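Local coordinates for small ribosomal subunit protein bS6 (Aquifex aeolicus, PDB 2J5A) that probably binds 16S ribosomal RNA together with protein bS18, as a structural component of the small subunit of the bacterial ribosome, at residues A[56-61]-A[92-97]; A[49-54]-A[63-68]; A[10-15]-A[69-74]. All coordinates share one frame; numbering follows the deposited sequence.

Interactions 2 and 3 are antiparallel strand pairings that share strand 63-73: interaction 2 joins its first half to the edge strand 41-53, and interaction 3 joins its second half to the inner strand 8-16. Interaction 1 has no hydrogen bond between its segments; the loop 56-61, which links the two strands of interaction 2, packs mainly through apolar side chains on the start of the other edge strand, 92-100. Interactions 1 and 2 lie at the surface and meet where Arg94 NH1 bonds Tyr66 OH. Interaction 3 is buried near the centre of the chain, with an aromatic face under helix 78-88 and a carboxylate-amide pair on the reverse.

Interaction 1. Residues A[56-61]-A[92-97]; sequences YPIQKF and VIRWLN. With NA (sodium ion), chain B.
Ile58 and Ile93 make the main apolar contact, their side chains slanting across each other, with Ile58 CG2 3.7 Å from Ile93 CB. The same methyl also lies 3.5 Å from Ile93 O. It gets there because CG2 stands anti to the backbone N of Ile58, while CG1 (chi1 -66°) carries CD1 on toward Arg94 CD. Phe61 adds a looser touch: its CD2 is 4.2 Å from Ile93 CD1. Beta-branched isoleucine suits Ile93's place, CG2 meeting Gln59 and CD1 meeting Phe61. Among polar groups, the Gln59 amide gives only van der Waals contact, NE2 lying 3.5 Å from Ile93 CG2. Replacing Ile93 by alanine removes CG2 and CD1 and is likely to leave Gln59 NE2 and Phe61 CD2 without these neighbours, with CB the one side-chain atom left against Ile58. Within the loop, Ile58 and Phe61 exchange backbone hydrogen bonds that close the turn. At the strand's start, Val92 O binds a sodium ion at 2.3 Å; the carbonyls of Leu86, Lys87 and Asp89 and a water complete the site. Ile93 and Arg94 form a classic beta bulge opposite Ala15 of strand 8-16, Trp95 packs on helix 78-88, and the loop packs on the start of strand 92-100, just after that helix.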
loop_
_atom_site.group_PDB
_atom_site.type_symbol
_atom_site.label_atom_id
_atom_site.label_comp_id
_atom_site.label_asym_id
_atom_site.label_seq_id
_atom_site.Cartn_x
_atom_site.Cartn_y
_atom_site.Cartn_z
ATOM N N TYR A 56 8.763 6.064 -15.783
ATOM C CA TYR A 56 8.759 5.289 -17.025
ATOM C C TYR A 56 7.462 4.469 -17.091
ATOM O O TYR A 56 6.864 4.165 -16.054
ATOM C CB TYR A 56 10.029 4.423 -17.118
ATOM C CG TYR A 56 11.301 5.268 -17.145
ATOM C CD1 TYR A 56 11.527 6.182 -18.180
ATOM C CD2 TYR A 56 12.256 5.182 -16.127
ATOM C CE1 TYR A 56 12.680 6.990 -18.212
ATOM C CE2 TYR A 56 13.413 5.983 -16.146
ATOM C CZ TYR A 56 13.623 6.881 -17.197
ATOM O OH TYR A 56 14.763 7.674 -17.228
ATOM N N PRO A 57 6.989 4.153 -18.314
ATOM C CA PRO A 57 5.676 3.505 -18.475
ATOM C C PRO A 57 5.578 2.102 -17.892
ATOM O O PRO A 57 6.588 1.423 -17.768
ATOM C CB PRO A 57 5.511 3.435 -19.998
ATOM C CG PRO A 57 6.927 3.407 -20.516
ATOM C CD PRO A 57 7.638 4.379 -19.620
ATOM N N ILE A 58 4.360 1.680 -17.557
ATOM C CA ILE A 58 4.115 0.359 -16.987
ATOM C C ILE A 58 2.847 -0.237 -17.592
ATOM O O ILE A 58 1.754 0.263 -17.348
ATOM C CB ILE A 58 3.941 0.439 -15.447
ATOM C CG1 ILE A 58 5.255 0.861 -14.769
ATOM C CG2 ILE A 58 3.431 -0.898 -14.893
ATOM C CD1 ILE A 58 5.122 1.082 -13.276
ATOM N N GLN A 59 2.995 -1.317 -18.356
ATOM C CA GLN A 59 1.905 -1.868 -19.169
ATOM C C GLN A 59 1.290 -0.807 -20.095
ATOM O O GLN A 59 0.081 -0.775 -20.281
ATOM C CB GLN A 59 0.805 -2.491 -18.295
ATOM C CG GLN A 59 1.271 -3.528 -17.284
ATOM C CD GLN A 59 0.096 -4.153 -16.539
ATOM O OE1 GLN A 59 -0.924 -4.495 -17.147
ATOM N NE2 GLN A 59 0.230 -4.291 -15.213
ATOM N N LYS A 60 2.139 0.042 -20.668
ATOM C CA LYS A 60 1.723 1.103 -21.592
ATOM C C LYS A 60 0.945 2.244 -20.922
ATOM O O LYS A 60 0.156 2.931 -21.578
ATOM C CB LYS A 60 0.903 0.544 -22.773
ATOM C CG LYS A 60 1.646 -0.449 -23.686
ATOM C CD LYS A 60 0.801 -0.809 -24.933
ATOM C CE LYS A 60 0.427 0.453 -25.756
ATOM N NZ LYS A 60 0.077 0.164 -27.185
ATOM N N PHE A 61 1.177 2.448 -19.626
ATOM C CA PHE A 61 0.555 3.530 -18.875
ATOM C C PHE A 61 1.622 4.527 -18.507
ATOM O O PHE A 61 2.737 4.151 -18.213
ATOM C CB PHE A 61 -0.113 2.993 -17.616
ATOM C CG PHE A 61 -1.296 2.127 -17.891
ATOM C CD1 PHE A 61 -2.432 2.665 -18.475
ATOM C CD2 PHE A 61 -1.284 0.778 -17.571
ATOM C CE1 PHE A 61 -3.542 1.876 -18.736
ATOM C CE2 PHE A 61 -2.379 -0.023 -17.833
ATOM C CZ PHE A 61 -3.515 0.524 -18.415
ATOM N N VAL A 92 -3.260 -3.222 -9.834
ATOM C CA VAL A 92 -2.166 -2.579 -9.116
ATOM C C VAL A 92 -0.893 -2.782 -9.884
ATOM O O VAL A 92 -0.418 -3.901 -10.013
ATOM C CB VAL A 92 -2.045 -3.145 -7.694
ATOM C CG1 VAL A 92 -0.737 -2.671 -7.001
ATOM C CG2 VAL A 92 -3.298 -2.794 -6.894
ATOM N N ILE A 93 -0.331 -1.714 -10.421
ATOM C CA ILE A 93 0.726 -1.866 -11.410
ATOM C C ILE A 93 2.075 -1.583 -10.799
ATOM O O ILE A 93 3.099 -1.686 -11.454
ATOM C CB ILE A 93 0.455 -1.000 -12.705
ATOM C CG1 ILE A 93 0.372 0.511 -12.395
ATOM C CG2 ILE A 93 -0.831 -1.487 -13.396
ATOM C CD1 ILE A 93 0.214 1.404 -13.649
ATOM N N ARG A 94 2.066 -1.215 -9.528
ATOM C CA ARG A 94 3.278 -0.959 -8.799
ATOM C C ARG A 94 3.009 -1.054 -7.289
ATOM O O ARG A 94 1.980 -0.593 -6.799
ATOM C CB ARG A 94 3.833 0.409 -9.182
ATOM C CG ARG A 94 5.285 0.492 -8.895
ATOM C CD ARG A 94 5.833 1.842 -9.152
ATOM N NE ARG A 94 7.206 1.888 -8.691
ATOM C CZ ARG A 94 7.887 3.007 -8.451
ATOM N NH1 ARG A 94 7.334 4.200 -8.623
ATOM N NH2 ARG A 94 9.135 2.924 -8.028
ATOM N N TRP A 95 3.928 -1.692 -6.571
ATOM C CA TRP A 95 3.778 -1.925 -5.136
ATOM C C TRP A 95 5.157 -1.869 -4.479
ATOM O O TRP A 95 6.145 -2.292 -5.073
ATOM C CB TRP A 95 3.027 -3.247 -4.858
ATOM C CG TRP A 95 3.650 -4.446 -5.456
ATOM C CD1 TRP A 95 4.427 -5.357 -4.819
ATOM C CD2 TRP A 95 3.587 -4.859 -6.831
ATOM N NE1 TRP A 95 4.849 -6.320 -5.702
ATOM C CE2 TRP A 95 4.348 -6.035 -6.945
ATOM C CE3 TRP A 95 2.952 -4.353 -7.971
ATOM C CZ2 TRP A 95 4.511 -6.704 -8.147
ATOM C CZ3 TRP A 95 3.103 -5.036 -9.187
ATOM C CH2 TRP A 95 3.872 -6.197 -9.261
ATOM N N LEU A 96 5.228 -1.284 -3.292
ATOM C CA LEU A 96 6.487 -1.111 -2.572
ATOM C C LEU A 96 6.224 -1.242 -1.072
ATOM O O LEU A 96 5.347 -0.578 -0.527
ATOM C CB LEU A 96 7.085 0.259 -2.826
ATOM C CG LEU A 96 7.192 0.760 -4.266
ATOM C CD1 LEU A 96 7.375 2.260 -4.234
ATOM C CD2 LEU A 96 8.333 0.068 -5.040
ATOM N N ASN A 97 6.993 -2.101 -0.419
ATOM C CA ASN A 97 6.879 -2.312 1.004
ATOM C C ASN A 97 8.193 -2.009 1.712
ATOM O O ASN A 97 9.278 -2.441 1.306
ATOM C CB ASN A 97 6.377 -3.722 1.260
ATOM C CG ASN A 97 5.000 -3.950 0.644
ATOM O OD1 ASN A 97 3.967 -3.582 1.228
ATOM N ND2 ASN A 97 4.973 -4.628 -0.501
HETATM NA NA NA B . -0.394 -6.172 -9.565
HETATM O O HOH W 1 0.316 -6.619 -11.521
#

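Interaction 2. Residues A[49-54]-A[63-68]; sequences WGMRQL and NARYFL
Strands 49-53 and 63-68 run antiparallel with their directions 148° apart, and Arg52 and Ala64 form a hydrogen-bonded pair through Arg52 N to Ala64 O and Ala64 N to Arg52 O, both 2.9 Å. They are the two arms of a beta hairpin, at the edge of the four-stranded antiparallel sheet of the ferredoxin-like fold of S6. Gly50 has a positive phi (61°), which glycine adopts readily; here Trp49 N bonds Tyr66 O, and Tyr66 N bonds Gly50 O.

On one side of the hairpin, Tyr66 is the central side chain. The aliphatic part of Arg52 crosses it at about a right angle, CD lying 3.5 Å from Tyr66 CD1, with the guanidinium plane nearly perpendicular to the ring. Arginine fits this exposed position because its methylenes can pack against an aromatic ring while its charged end points away from the ring. Trp49 CB meets Tyr66 CB at 3.8 Å, and the Trp49 indole reaches Leu68 CB through CD1; Trp49 NE1 is bonded to Glu47. Leu54 CD2 touches both Ala64 CB and, at 3.4 Å, Tyr66 OH.

The other side holds Met51 and Arg65, whose chains cross at about a right angle. Bends at chi2 and chi3 fold the flexible thioether back over the neighbouring strand, bringing Met51 SD to 3.8 Å from Arg65 CB. Arg65 CD packs 3.4 Å from Gly50 C, where glycine has no side chain to interfere; Glu22 and Asp48 form salt bridges with the Arg65 guanidinium and so probably offset the cost of burying the charge. Asn63 OD1 lies 3.6 Å from Gln53 CG. The tyrosine hydroxyl, also bonded to Arg94, is joined by a water to the opposite strand: this water lies 3.0 Å from Tyr66 OH and donates to Gln53 O.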
loop_
_atom_site.group_PDB
_atom_site.type_symbol
_atom_site.label_atom_id
_atom_site.label_comp_id
_atom_site.label_asym_id
_atom_site.label_seq_id
_atom_site.Cartn_x
_atom_site.Cartn_y
_atom_site.Cartn_z
ATOM N N TRP A 49 -2.198 10.234 -2.817
ATOM C CA TRP A 49 -1.298 11.092 -3.559
ATOM C C TRP A 49 -1.870 11.432 -4.923
ATOM O O TRP A 49 -1.223 12.119 -5.703
ATOM C CB TRP A 49 0.086 10.423 -3.686
ATOM C CG TRP A 49 0.855 10.616 -2.451
ATOM C CD1 TRP A 49 0.788 9.859 -1.316
ATOM C CD2 TRP A 49 1.761 11.685 -2.168
ATOM N NE1 TRP A 49 1.595 10.385 -0.351
ATOM C CE2 TRP A 49 2.211 11.506 -0.844
ATOM C CE3 TRP A 49 2.229 12.785 -2.902
ATOM C CZ2 TRP A 49 3.115 12.368 -0.243
ATOM C CZ3 TRP A 49 3.121 13.642 -2.300
ATOM C CH2 TRP A 49 3.557 13.427 -0.984
ATOM N N GLY A 50 -3.081 10.952 -5.216
ATOM C CA GLY A 50 -3.709 11.238 -6.485
ATOM C C GLY A 50 -2.954 10.737 -7.693
ATOM O O GLY A 50 -2.081 9.862 -7.597
ATOM N N MET A 51 -3.314 11.286 -8.851
ATOM C CA MET A 51 -2.735 10.871 -10.130
ATOM C C MET A 51 -1.342 11.451 -10.267
ATOM O O MET A 51 -1.132 12.647 -10.015
ATOM C CB MET A 51 -3.614 11.334 -11.306
ATOM C CG MET A 51 -5.049 10.823 -11.268
ATOM S SD MET A 51 -5.196 9.008 -11.142
ATOM C CE MET A 51 -4.348 8.438 -12.612
ATOM N N ARG A 52 -0.388 10.608 -10.630
ATOM C CA ARG A 52 0.989 11.031 -10.806
ATOM C C ARG A 52 1.538 10.480 -12.098
ATOM O O ARG A 52 1.222 9.358 -12.480
ATOM C CB ARG A 52 1.870 10.536 -9.670
ATOM C CG ARG A 52 1.619 11.223 -8.373
ATOM C CD ARG A 52 2.432 10.606 -7.249
ATOM N NE ARG A 52 3.849 10.968 -7.300
ATOM C CZ ARG A 52 4.345 12.134 -6.894
ATOM N NH1 ARG A 52 3.541 13.087 -6.415
ATOM N NH2 ARG A 52 5.655 12.358 -6.972
ATOM N N GLN A 53 2.389 11.265 -12.742
ATOM C CA GLN A 53 3.084 10.822 -13.925
ATOM C C GLN A 53 4.111 9.793 -13.486
ATOM O O GLN A 53 4.771 9.956 -12.465
ATOM C CB GLN A 53 3.749 12.004 -14.657
ATOM C CG GLN A 53 3.603 11.948 -16.173
ATOM C CD GLN A 53 4.216 13.160 -16.880
ATOM O OE1 GLN A 53 5.443 13.301 -16.952
ATOM N NE2 GLN A 53 3.363 14.038 -17.403
ATOM N N LEU A 54 4.207 8.702 -14.231
ATOM C CA LEU A 54 5.189 7.680 -13.950
ATOM C C LEU A 54 6.517 8.101 -14.560
ATOM O O LEU A 54 6.546 8.761 -15.591
ATOM C CB LEU A 54 4.733 6.338 -14.522
ATOM C CG LEU A 54 3.465 5.744 -13.900
ATOM C CD1 LEU A 54 2.895 4.650 -14.789
ATOM C CD2 LEU A 54 3.765 5.222 -12.500
ATOM N N ASN A 63 0.678 7.312 -16.421
ATOM C CA ASN A 63 0.211 7.898 -15.166
ATOM C C ASN A 63 -0.324 6.769 -14.284
ATOM O O ASN A 63 -0.577 5.668 -14.774
ATOM C CB ASN A 63 -0.912 8.919 -15.427
ATOM C CG ASN A 63 -0.469 10.084 -16.303
ATOM O OD1 ASN A 63 0.156 11.062 -15.823
ATOM N ND2 ASN A 63 -0.778 9.993 -17.596
ATOM N N ALA A 64 -0.511 7.043 -12.998
ATOM C CA ALA A 64 -1.118 6.061 -12.088
ATOM C C ALA A 64 -1.612 6.716 -10.809
ATOM O O ALA A 64 -1.157 7.788 -10.453
ATOM C CB ALA A 64 -0.111 4.948 -11.762
ATOM N N ARG A 65 -2.532 6.054 -10.117
ATOM C CA ARG A 65 -3.044 6.545 -8.844
ATOM C C ARG A 65 -2.255 5.956 -7.648
ATOM O O ARG A 65 -2.263 4.735 -7.425
ATOM C CB ARG A 65 -4.531 6.205 -8.710
ATOM C CG ARG A 65 -5.137 6.636 -7.381
ATOM C CD ARG A 65 -4.985 8.132 -7.133
ATOM N NE ARG A 65 -5.961 8.568 -6.148
ATOM C CZ ARG A 65 -7.235 8.852 -6.425
ATOM N NH1 ARG A 65 -7.700 8.771 -7.663
ATOM N NH2 ARG A 65 -8.041 9.231 -5.449
ATOM N N TYR A 66 -1.621 6.840 -6.873
ATOM C CA TYR A 66 -0.762 6.451 -5.771
ATOM C C TYR A 66 -1.440 6.608 -4.443
ATOM O O TYR A 66 -1.960 7.676 -4.136
ATOM C CB TYR A 66 0.525 7.287 -5.753
ATOM C CG TYR A 66 1.616 6.796 -6.683
ATOM C CD1 TYR A 66 1.680 7.237 -7.990
ATOM C CD2 TYR A 66 2.584 5.922 -6.249
ATOM C CE1 TYR A 66 2.674 6.807 -8.857
ATOM C CE2 TYR A 66 3.590 5.489 -7.100
ATOM C CZ TYR A 66 3.623 5.947 -8.406
ATOM O OH TYR A 66 4.604 5.541 -9.262
ATOM N N PHE A 67 -1.405 5.530 -3.656
ATOM C CA PHE A 67 -1.814 5.535 -2.264
ATOM C C PHE A 67 -0.642 5.083 -1.377
ATOM O O PHE A 67 0.231 4.347 -1.815
ATOM C CB PHE A 67 -3.006 4.593 -2.015
ATOM C CG PHE A 67 -4.269 4.964 -2.753
ATOM C CD1 PHE A 67 -5.091 5.978 -2.284
ATOM C CD2 PHE A 67 -4.666 4.262 -3.883
ATOM C CE1 PHE A 67 -6.232 6.308 -2.930
ATOM C CE2 PHE A 67 -5.839 4.594 -4.538
ATOM C CZ PHE A 67 -6.616 5.633 -4.066
ATOM N N LEU A 68 -0.680 5.493 -0.110
ATOM C CA LEU A 68 0.324 5.137 0.895
ATOM C C LEU A 68 -0.388 4.805 2.186
ATOM O O LEU A 68 -1.275 5.554 2.607
ATOM C CB LEU A 68 1.290 6.317 1.144
ATOM C CG LEU A 68 2.459 6.147 2.130
ATOM C CD1 LEU A 68 3.566 7.114 1.758
ATOM C CD2 LEU A 68 2.050 6.311 3.611
HETATM O O HOH W 2 5.333 8.298 -10.202
#

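Interaction 3. Residues A[10-15]-A[69-74]; sequences YETVFA and VQFKTE
Tyr10 lays its CB over one face of the Phe71 ring in a CH-pi contact, 3.9 Å from the ring centroid, while Thr12 OG1 lies at the ring's edge, near its plane, 3.4 Å from Phe71 CE1. The two aromatic planes are inclined by 27° but slid apart, so the rings barely overlap. Phe71 CG stands between its backbone N and carbonyl carbon (chi1 67°), which swings the ring across to the neighbouring strand. Beyond it, Thr73 CG2 touches Tyr10 CE2 at 3.6 Å. On the reverse face of the sheet, Glu11 and Gln70, both extended, cross at a slant with their flat ends nearly coplanar; Gln70 NE2 donates to Glu11 OE1 at 2.7 Å, an almost straight bond (175°). Tyr10 with Phe71, and Thr12 with Val69, each form two backbone bonds, the ladder of an antiparallel pair in mid-sheet. Helix 78-88 packs on the aromatic face, Pro79 on Tyr10, Leu82 and Leu86 on Thr12; Thr12 OG1 bonds Asn97. Aromatic and beta-branched residues thus suit the face beneath the helix, whereas the buried amide of Gln70 is satisfied by Glu11 and, through OE1, by Lys106 N; its pairing would probably help stabilise the carboxylate's negative charge.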
loop_
_atom_site.group_PDB
_atom_site.type_symbol
_atom_site.label_atom_id
_atom_site.label_comp_id
_atom_site.label_asym_id
_atom_site.label_seq_id
_atom_site.Cartn_x
_atom_site.Cartn_y
_atom_site.Cartn_z
ATOM N N TYR A 10 5.496 -0.863 9.299
ATOM C CA TYR A 10 5.690 -0.979 7.860
ATOM C C TYR A 10 4.967 0.136 7.144
ATOM O O TYR A 10 3.994 0.715 7.654
ATOM C CB TYR A 10 5.191 -2.329 7.348
ATOM C CG TYR A 10 5.837 -3.556 7.994
ATOM C CD1 TYR A 10 7.033 -4.072 7.509
ATOM C CD2 TYR A 10 5.240 -4.204 9.081
ATOM C CE1 TYR A 10 7.628 -5.192 8.092
ATOM C CE2 TYR A 10 5.822 -5.333 9.653
ATOM C CZ TYR A 10 7.023 -5.810 9.161
ATOM O OH TYR A 10 7.623 -6.929 9.719
ATOM N N GLU A 11 5.463 0.436 5.958
ATOM C CA GLU A 11 4.844 1.388 5.069
ATOM C C GLU A 11 4.718 0.725 3.712
ATOM O O GLU A 11 5.671 0.081 3.263
ATOM C CB GLU A 11 5.687 2.642 4.956
ATOM C CG GLU A 11 5.074 3.692 4.074
ATOM C CD GLU A 11 5.808 4.994 4.168
ATOM O OE1 GLU A 11 5.762 5.620 5.247
ATOM O OE2 GLU A 11 6.430 5.400 3.157
ATOM N N THR A 12 3.533 0.860 3.097
ATOM C CA THR A 12 3.236 0.316 1.768
ATOM C C THR A 12 2.800 1.466 0.865
ATOM O O THR A 12 2.020 2.310 1.264
ATOM C CB THR A 12 2.099 -0.731 1.827
ATOM O OG1 THR A 12 2.498 -1.827 2.652
ATOM C CG2 THR A 12 1.732 -1.241 0.472
ATOM N N VAL A 13 3.333 1.489 -0.337
ATOM C CA VAL A 13 2.960 2.437 -1.364
ATOM C C VAL A 13 2.668 1.599 -2.597
ATOM O O VAL A 13 3.459 0.731 -2.952
ATOM C CB VAL A 13 4.111 3.435 -1.697
ATOM C CG1 VAL A 13 3.704 4.395 -2.796
ATOM C CG2 VAL A 13 4.572 4.192 -0.477
ATOM N N PHE A 14 1.531 1.856 -3.245
ATOM C CA PHE A 14 1.172 1.157 -4.466
ATOM C C PHE A 14 0.478 2.100 -5.454
ATOM O O PHE A 14 -0.080 3.145 -5.063
ATOM C CB PHE A 14 0.322 -0.080 -4.164
ATOM C CG PHE A 14 -0.994 0.231 -3.515
ATOM C CD1 PHE A 14 -1.068 0.509 -2.169
ATOM C CD2 PHE A 14 -2.172 0.277 -4.277
ATOM C CE1 PHE A 14 -2.280 0.795 -1.578
ATOM C CE2 PHE A 14 -3.386 0.575 -3.686
ATOM C CZ PHE A 14 -3.442 0.827 -2.348
ATOM N N ALA A 15 0.553 1.716 -6.734
ATOM C CA ALA A 15 0.071 2.516 -7.856
ATOM C C ALA A 15 -0.997 1.737 -8.597
ATOM O O ALA A 15 -0.767 0.600 -9.001
ATOM C CB ALA A 15 1.212 2.854 -8.809
ATOM N N VAL A 69 0.014 3.693 2.812
ATOM C CA VAL A 69 -0.529 3.284 4.117
ATOM C C VAL A 69 0.617 2.809 5.047
ATOM O O VAL A 69 1.569 2.143 4.613
ATOM C CB VAL A 69 -1.689 2.230 3.962
ATOM C CG1 VAL A 69 -1.172 0.876 3.578
ATOM C CG2 VAL A 69 -2.544 2.133 5.252
ATOM N N GLN A 70 0.551 3.225 6.305
ATOM C CA GLN A 70 1.451 2.716 7.333
ATOM C C GLN A 70 0.641 1.880 8.291
ATOM O O GLN A 70 -0.563 2.135 8.521
ATOM C CB GLN A 70 2.172 3.824 8.099
ATOM C CG GLN A 70 2.932 4.805 7.223
ATOM C CD GLN A 70 3.554 5.916 8.035
ATOM O OE1 GLN A 70 3.022 6.302 9.071
ATOM N NE2 GLN A 70 4.702 6.424 7.577
ATOM N N PHE A 71 1.287 0.849 8.802
ATOM C CA PHE A 71 0.621 -0.092 9.673
ATOM C C PHE A 71 1.632 -0.781 10.582
ATOM O O PHE A 71 2.845 -0.738 10.334
ATOM C CB PHE A 71 -0.202 -1.100 8.859
ATOM C CG PHE A 71 0.621 -2.036 7.998
ATOM C CD1 PHE A 71 1.018 -1.662 6.725
ATOM C CD2 PHE A 71 0.954 -3.304 8.449
ATOM C CE1 PHE A 71 1.766 -2.523 5.923
ATOM C CE2 PHE A 71 1.711 -4.181 7.662
ATOM C CZ PHE A 71 2.112 -3.781 6.386
ATOM N N LYS A 72 1.117 -1.360 11.667
ATOM C CA LYS A 72 1.930 -2.143 12.593
ATOM C C LYS A 72 1.357 -3.550 12.703
ATOM O O LYS A 72 0.162 -3.754 12.530
ATOM C CB LYS A 72 2.060 -1.453 13.958
ATOM C CG LYS A 72 0.771 -1.246 14.759
ATOM C CD LYS A 72 1.111 -0.621 16.139
ATOM C CE LYS A 72 -0.099 -0.091 16.902
ATOM N NZ LYS A 72 0.340 0.871 17.984
ATOM N N THR A 73 2.217 -4.529 12.936
ATOM C CA THR A 73 1.759 -5.916 13.052
ATOM C C THR A 73 2.792 -6.795 13.742
ATOM O O THR A 73 3.992 -6.544 13.648
ATOM C CB THR A 73 1.474 -6.552 11.668
ATOM O OG1 THR A 73 0.821 -7.816 11.841
ATOM C CG2 THR A 73 2.759 -6.775 10.894
ATOM N N GLU A 74 2.308 -7.840 14.401
ATOM C CA GLU A 74 3.179 -8.899 14.934
ATOM C C GLU A 74 3.320 -10.067 13.934
ATOM O O GLU A 74 4.121 -10.985 14.145
ATOM C CB GLU A 74 2.681 -9.352 16.322
ATOM C CG GLU A 74 2.437 -8.144 17.261
ATOM C CD GLU A 74 2.810 -8.380 18.730
ATOM O OE1 GLU A 74 4.002 -8.634 19.041
ATOM O OE2 GLU A 74 1.905 -8.249 19.586
#